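Long-range contact in periplasmic binding protein (Sulfurospirillum deleyianum, PDB 4PAG), which probably serves as the periplasmic solute-binding component of an ABC importer, delivering a captured substrate to the membrane transporter: residues W74-E83 with L101-I112. Residues are numbered along the deposited sequence; the frame is centred on the assembly and turned at random.
Sequences WHGNNIPNLE and LNEKTAKDLARI
W74 and L82 bring segment 74-83, a loop that ends in the first turn of helix 82-88, down onto helix 101-112 at two places two helical turns apart, with CA atoms 6.5 Å apart at W74 and T105 and 6.8 Å at L82 and I112. Between those points the loop swings out through a type II turn, H75 to N78, and returns over the indole. W74 and L82 carry the contact. The W74 ring lies between P80 CG on one face and T105 on the other, where T105 CA sits 4.0 Å from the centroid of the five-membered ring in a CH-pi contact. At the ring edge, NE1 donates to D108 OD2 at 2.8 Å (N-H...O 155°), on the anti side and somewhat out of the carboxylate plane; K104, CG beside CD1, bends at chi2 (94°), bringing NZ into a salt bridge with the same oxygen at 3.4 Å. A phenylalanine here would probably leave D108 without its indole donor and P80 and T105 with less ring to pack on. Farther along, L82 CD1 lies over one face of the R111 guanidinium, 3.4 Å from NH1, while L82 CB packs against I112 CD1. T105 and L109 also touch strand 92-96; within the alpha/beta periplasmic-binding-protein fold, the loop packs on the helix that follows this strand.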
loop_
_atom_site.group_PDB
_atom_site.type_symbol
_atom_site.label_atom_id
_atom_site.label_comp_id
_atom_site.label_asym_id
_atom_site.label_seq_id
_atom_site.Cartn_x
_atom_site.Cartn_y
_atom_site.Cartn_z
ATOM N N TRP A 74 -9.620 -7.938 8.854
ATOM C CA TRP A 74 -8.954 -9.192 8.535
ATOM C C TRP A 74 -7.624 -8.873 7.873
ATOM O O TRP A 74 -7.565 -8.671 6.658
ATOM C CB TRP A 74 -9.805 -10.023 7.579
ATOM C CG TRP A 74 -11.105 -10.529 8.136
ATOM C CD1 TRP A 74 -11.316 -11.725 8.756
ATOM C CD2 TRP A 74 -12.376 -9.875 8.083
ATOM N NE1 TRP A 74 -12.646 -11.857 9.096
ATOM C CE2 TRP A 74 -13.317 -10.733 8.696
ATOM C CE3 TRP A 74 -12.811 -8.646 7.586
ATOM C CZ2 TRP A 74 -14.671 -10.397 8.824
ATOM C CZ3 TRP A 74 -14.160 -8.311 7.712
ATOM C CH2 TRP A 74 -15.073 -9.187 8.328
ATOM N N HIS A 75 -6.570 -8.804 8.681
ATOM C CA HIS A 75 -5.216 -8.511 8.200
ATOM C C HIS A 75 -4.217 -8.698 9.351
ATOM O O HIS A 75 -4.611 -8.860 10.511
ATOM C CB HIS A 75 -5.124 -7.088 7.616
ATOM C CG HIS A 75 -5.555 -6.029 8.571
ATOM N ND1 HIS A 75 -4.673 -5.143 9.148
ATOM C CD2 HIS A 75 -6.772 -5.744 9.088
ATOM C CE1 HIS A 75 -5.333 -4.344 9.965
ATOM N NE2 HIS A 75 -6.608 -4.692 9.952
ATOM N N GLY A 76 -2.929 -8.677 9.024
ATOM C CA GLY A 76 -1.870 -8.982 9.991
ATOM C C GLY A 76 -1.967 -8.211 11.299
ATOM O O GLY A 76 -2.134 -6.983 11.299
ATOM N N ASN A 77 -1.873 -8.937 12.414
ATOM C CA ASN A 77 -1.901 -8.342 13.754
ATOM C C ASN A 77 -3.222 -7.631 14.079
ATOM O O ASN A 77 -3.248 -6.668 14.855
ATOM C CB ASN A 77 -0.716 -7.383 13.937
ATOM C CG ASN A 77 0.616 -8.052 13.671
ATOM O OD1 ASN A 77 1.293 -7.747 12.688
ATOM N ND2 ASN A 77 0.993 -8.981 14.542
ATOM N N ASN A 78 -4.312 -8.111 13.484
ATOM C CA ASN A 78 -5.642 -7.581 13.774
ATOM C C ASN A 78 -6.725 -8.650 13.583
ATOM O O ASN A 78 -6.491 -9.698 12.974
ATOM C CB ASN A 78 -5.923 -6.350 12.894
ATOM C CG ASN A 78 -6.718 -5.268 13.615
ATOM O OD1 ASN A 78 -7.170 -5.447 14.741
ATOM N ND2 ASN A 78 -6.881 -4.131 12.960
ATOM N N ILE A 79 -7.906 -8.373 14.126
ATOM C CA ILE A 79 -9.064 -9.271 14.052
ATOM C C ILE A 79 -10.310 -8.375 13.935
ATOM O O ILE A 79 -10.294 -7.252 14.434
ATOM C CB ILE A 79 -9.124 -10.172 15.314
ATOM C CG1 ILE A 79 -10.233 -11.223 15.189
ATOM C CG2 ILE A 79 -9.292 -9.330 16.582
ATOM C CD1 ILE A 79 -10.220 -12.277 16.276
ATOM N N PRO A 80 -11.375 -8.835 13.248
ATOM C CA PRO A 80 -12.552 -7.964 13.119
ATOM C C PRO A 80 -13.429 -7.897 14.369
ATOM O O PRO A 80 -13.549 -8.882 15.093
ATOM C CB PRO A 80 -13.336 -8.613 11.975
ATOM C CG PRO A 80 -12.977 -10.051 12.076
ATOM C CD PRO A 80 -11.517 -10.049 12.422
ATOM N N ASN A 81 -14.038 -6.738 14.606
ATOM C CA ASN A 81 -15.087 -6.604 15.620
ATOM C C ASN A 81 -16.437 -6.935 14.979
ATOM O O ASN A 81 -17.170 -6.043 14.551
ATOM C CB ASN A 81 -15.091 -5.187 16.202
ATOM C CG ASN A 81 -15.980 -5.052 17.422
ATOM O OD1 ASN A 81 -16.872 -5.870 17.665
ATOM N ND2 ASN A 81 -15.751 -4.000 18.191
ATOM N N LEU A 82 -16.748 -8.226 14.913
ATOM C CA LEU A 82 -17.929 -8.712 14.187
ATOM C C LEU A 82 -19.253 -8.129 14.703
ATOM O O LEU A 82 -20.113 -7.734 13.907
ATOM C CB LEU A 82 -17.956 -10.249 14.199
ATOM C CG LEU A 82 -16.776 -10.936 13.481
ATOM C CD1 LEU A 82 -16.873 -12.458 13.523
ATOM C CD2 LEU A 82 -16.659 -10.471 12.039
ATOM N N GLU A 83 -19.398 -8.046 16.023
ATOM C CA GLU A 83 -20.616 -7.512 16.627
ATOM C C GLU A 83 -20.819 -6.050 16.234
ATOM O O GLU A 83 -21.924 -5.641 15.892
ATOM C CB GLU A 83 -20.582 -7.634 18.160
ATOM C CG GLU A 83 -20.480 -9.059 18.699
ATOM C CD GLU A 83 -19.046 -9.560 18.870
ATOM O OE1 GLU A 83 -18.117 -9.032 18.208
ATOM O OE2 GLU A 83 -18.847 -10.501 19.669
ATOM N N LEU A 101 -5.775 -14.665 3.275
ATOM C CA LEU A 101 -6.887 -14.094 4.068
ATOM C C LEU A 101 -8.290 -14.598 3.716
ATOM O O LEU A 101 -9.213 -14.432 4.514
ATOM C CB LEU A 101 -6.876 -12.557 3.975
ATOM C CG LEU A 101 -5.648 -11.894 4.615
ATOM C CD1 LEU A 101 -5.599 -10.406 4.315
ATOM C CD2 LEU A 101 -5.622 -12.125 6.112
ATOM N N ASN A 102 -8.464 -15.203 2.543
ATOM C CA ASN A 102 -9.815 -15.474 2.028
ATOM C C ASN A 102 -10.620 -16.460 2.879
ATOM O O ASN A 102 -11.826 -16.296 3.012
ATOM C CB ASN A 102 -9.769 -15.950 0.564
ATOM C CG ASN A 102 -9.456 -14.828 -0.415
ATOM O OD1 ASN A 102 -9.637 -13.646 -0.117
ATOM N ND2 ASN A 102 -8.988 -15.196 -1.595
ATOM N N GLU A 103 -9.958 -17.464 3.459
ATOM C CA GLU A 103 -10.659 -18.501 4.238
ATOM C C GLU A 103 -11.361 -17.894 5.451
ATOM O O GLU A 103 -12.587 -17.980 5.586
ATOM C CB GLU A 103 -9.691 -19.609 4.694
ATOM C CG GLU A 103 -10.375 -20.764 5.422
ATOM C CD GLU A 103 -9.425 -21.876 5.860
ATOM O OE1 GLU A 103 -8.192 -21.679 5.862
ATOM O OE2 GLU A 103 -9.918 -22.962 6.226
ATOM N N LYS A 104 -10.570 -17.273 6.322
ATOM C CA LYS A 104 -11.083 -16.656 7.544
ATOM C C LYS A 104 -12.123 -15.577 7.235
ATOM O O LYS A 104 -13.140 -15.462 7.935
ATOM C CB LYS A 104 -9.918 -16.075 8.354
ATOM C CG LYS A 104 -10.309 -15.220 9.552
ATOM C CD LYS A 104 -10.354 -16.011 10.848
ATOM C CE LYS A 104 -10.909 -15.187 12.008
ATOM N NZ LYS A 104 -10.367 -13.795 12.091
ATOM N N THR A 105 -11.865 -14.784 6.194
ATOM C CA THR A 105 -12.783 -13.728 5.793
ATOM C C THR A 105 -14.135 -14.334 5.399
ATOM O O THR A 105 -15.184 -13.872 5.855
ATOM C CB THR A 105 -12.235 -12.883 4.611
ATOM O OG1 THR A 105 -10.997 -12.250 4.978
ATOM C CG2 THR A 105 -13.234 -11.807 4.224
ATOM N N ALA A 106 -14.105 -15.373 4.573
ATOM C CA ALA A 106 -15.346 -16.014 4.095
ATOM C C ALA A 106 -16.150 -16.631 5.237
ATOM O O ALA A 106 -17.378 -16.493 5.279
ATOM C CB ALA A 106 -15.033 -17.068 3.038
ATOM N N LYS A 107 -15.456 -17.310 6.148
ATOM C CA LYS A 107 -16.068 -17.851 7.370
ATOM C C LYS A 107 -16.831 -16.780 8.152
ATOM O O LYS A 107 -18.019 -16.937 8.444
ATOM C CB LYS A 107 -15.005 -18.423 8.315
ATOM C CG LYS A 107 -14.304 -19.701 7.887
ATOM C CD LYS A 107 -13.523 -20.275 9.077
ATOM C CE LYS A 107 -12.175 -20.877 8.695
ATOM N NZ LYS A 107 -12.288 -22.127 7.889
ATOM N N ASP A 108 -16.136 -15.703 8.505
ATOM C CA ASP A 108 -16.709 -14.657 9.357
ATOM C C ASP A 108 -17.819 -13.864 8.671
ATOM O O ASP A 108 -18.774 -13.433 9.326
ATOM C CB ASP A 108 -15.623 -13.679 9.821
ATOM C CG ASP A 108 -14.627 -14.310 10.774
ATOM O OD1 ASP A 108 -14.853 -15.448 11.234
ATOM O OD2 ASP A 108 -13.604 -13.657 11.066
ATOM N N LEU A 109 -17.680 -13.640 7.367
ATOM C CA LEU A 109 -18.719 -12.945 6.606
ATOM C C LEU A 109 -20.026 -13.733 6.595
ATOM O O LEU A 109 -21.100 -13.138 6.625
ATOM C CB LEU A 109 -18.276 -12.689 5.168
ATOM C CG LEU A 109 -17.231 -11.599 4.915
ATOM C CD1 LEU A 109 -16.869 -11.640 3.441
ATOM C CD2 LEU A 109 -17.697 -10.210 5.324
ATOM N N ALA A 110 -19.932 -15.061 6.546
ATOM C CA ALA A 110 -21.116 -15.924 6.615
ATOM C C ALA A 110 -21.862 -15.692 7.926
ATOM O O ALA A 110 -23.083 -15.575 7.956
ATOM C CB ALA A 110 -20.720 -17.387 6.486
ATOM N N ARG A 111 -21.101 -15.612 9.005
ATOM C CA ARG A 111 -21.647 -15.340 10.326
ATOM C C ARG A 111 -22.352 -13.986 10.397
ATOM O O ARG A 111 -23.429 -13.876 10.980
ATOM C CB ARG A 111 -20.510 -15.404 11.335
ATOM C CG ARG A 111 -20.898 -15.155 12.770
ATOM C CD ARG A 111 -19.665 -15.337 13.618
ATOM N NE ARG A 111 -19.807 -14.715 14.919
ATOM C CZ ARG A 111 -18.821 -14.616 15.803
ATOM N NH1 ARG A 111 -17.612 -15.103 15.523
ATOM N NH2 ARG A 111 -19.046 -14.027 16.969
ATOM N N ILE A 112 -21.739 -12.976 9.783
ATOM C CA ILE A 112 -22.250 -11.602 9.773
ATOM C C ILE A 112 -23.499 -11.443 8.913
ATOM O O ILE A 112 -24.409 -10.702 9.284
ATOM C CB ILE A 112 -21.163 -10.614 9.270
ATOM C CG1 ILE A 112 -20.038 -10.488 10.299
ATOM C CG2 ILE A 112 -21.741 -9.237 8.973
ATOM C CD1 ILE A 112 -20.498 -10.088 11.685
#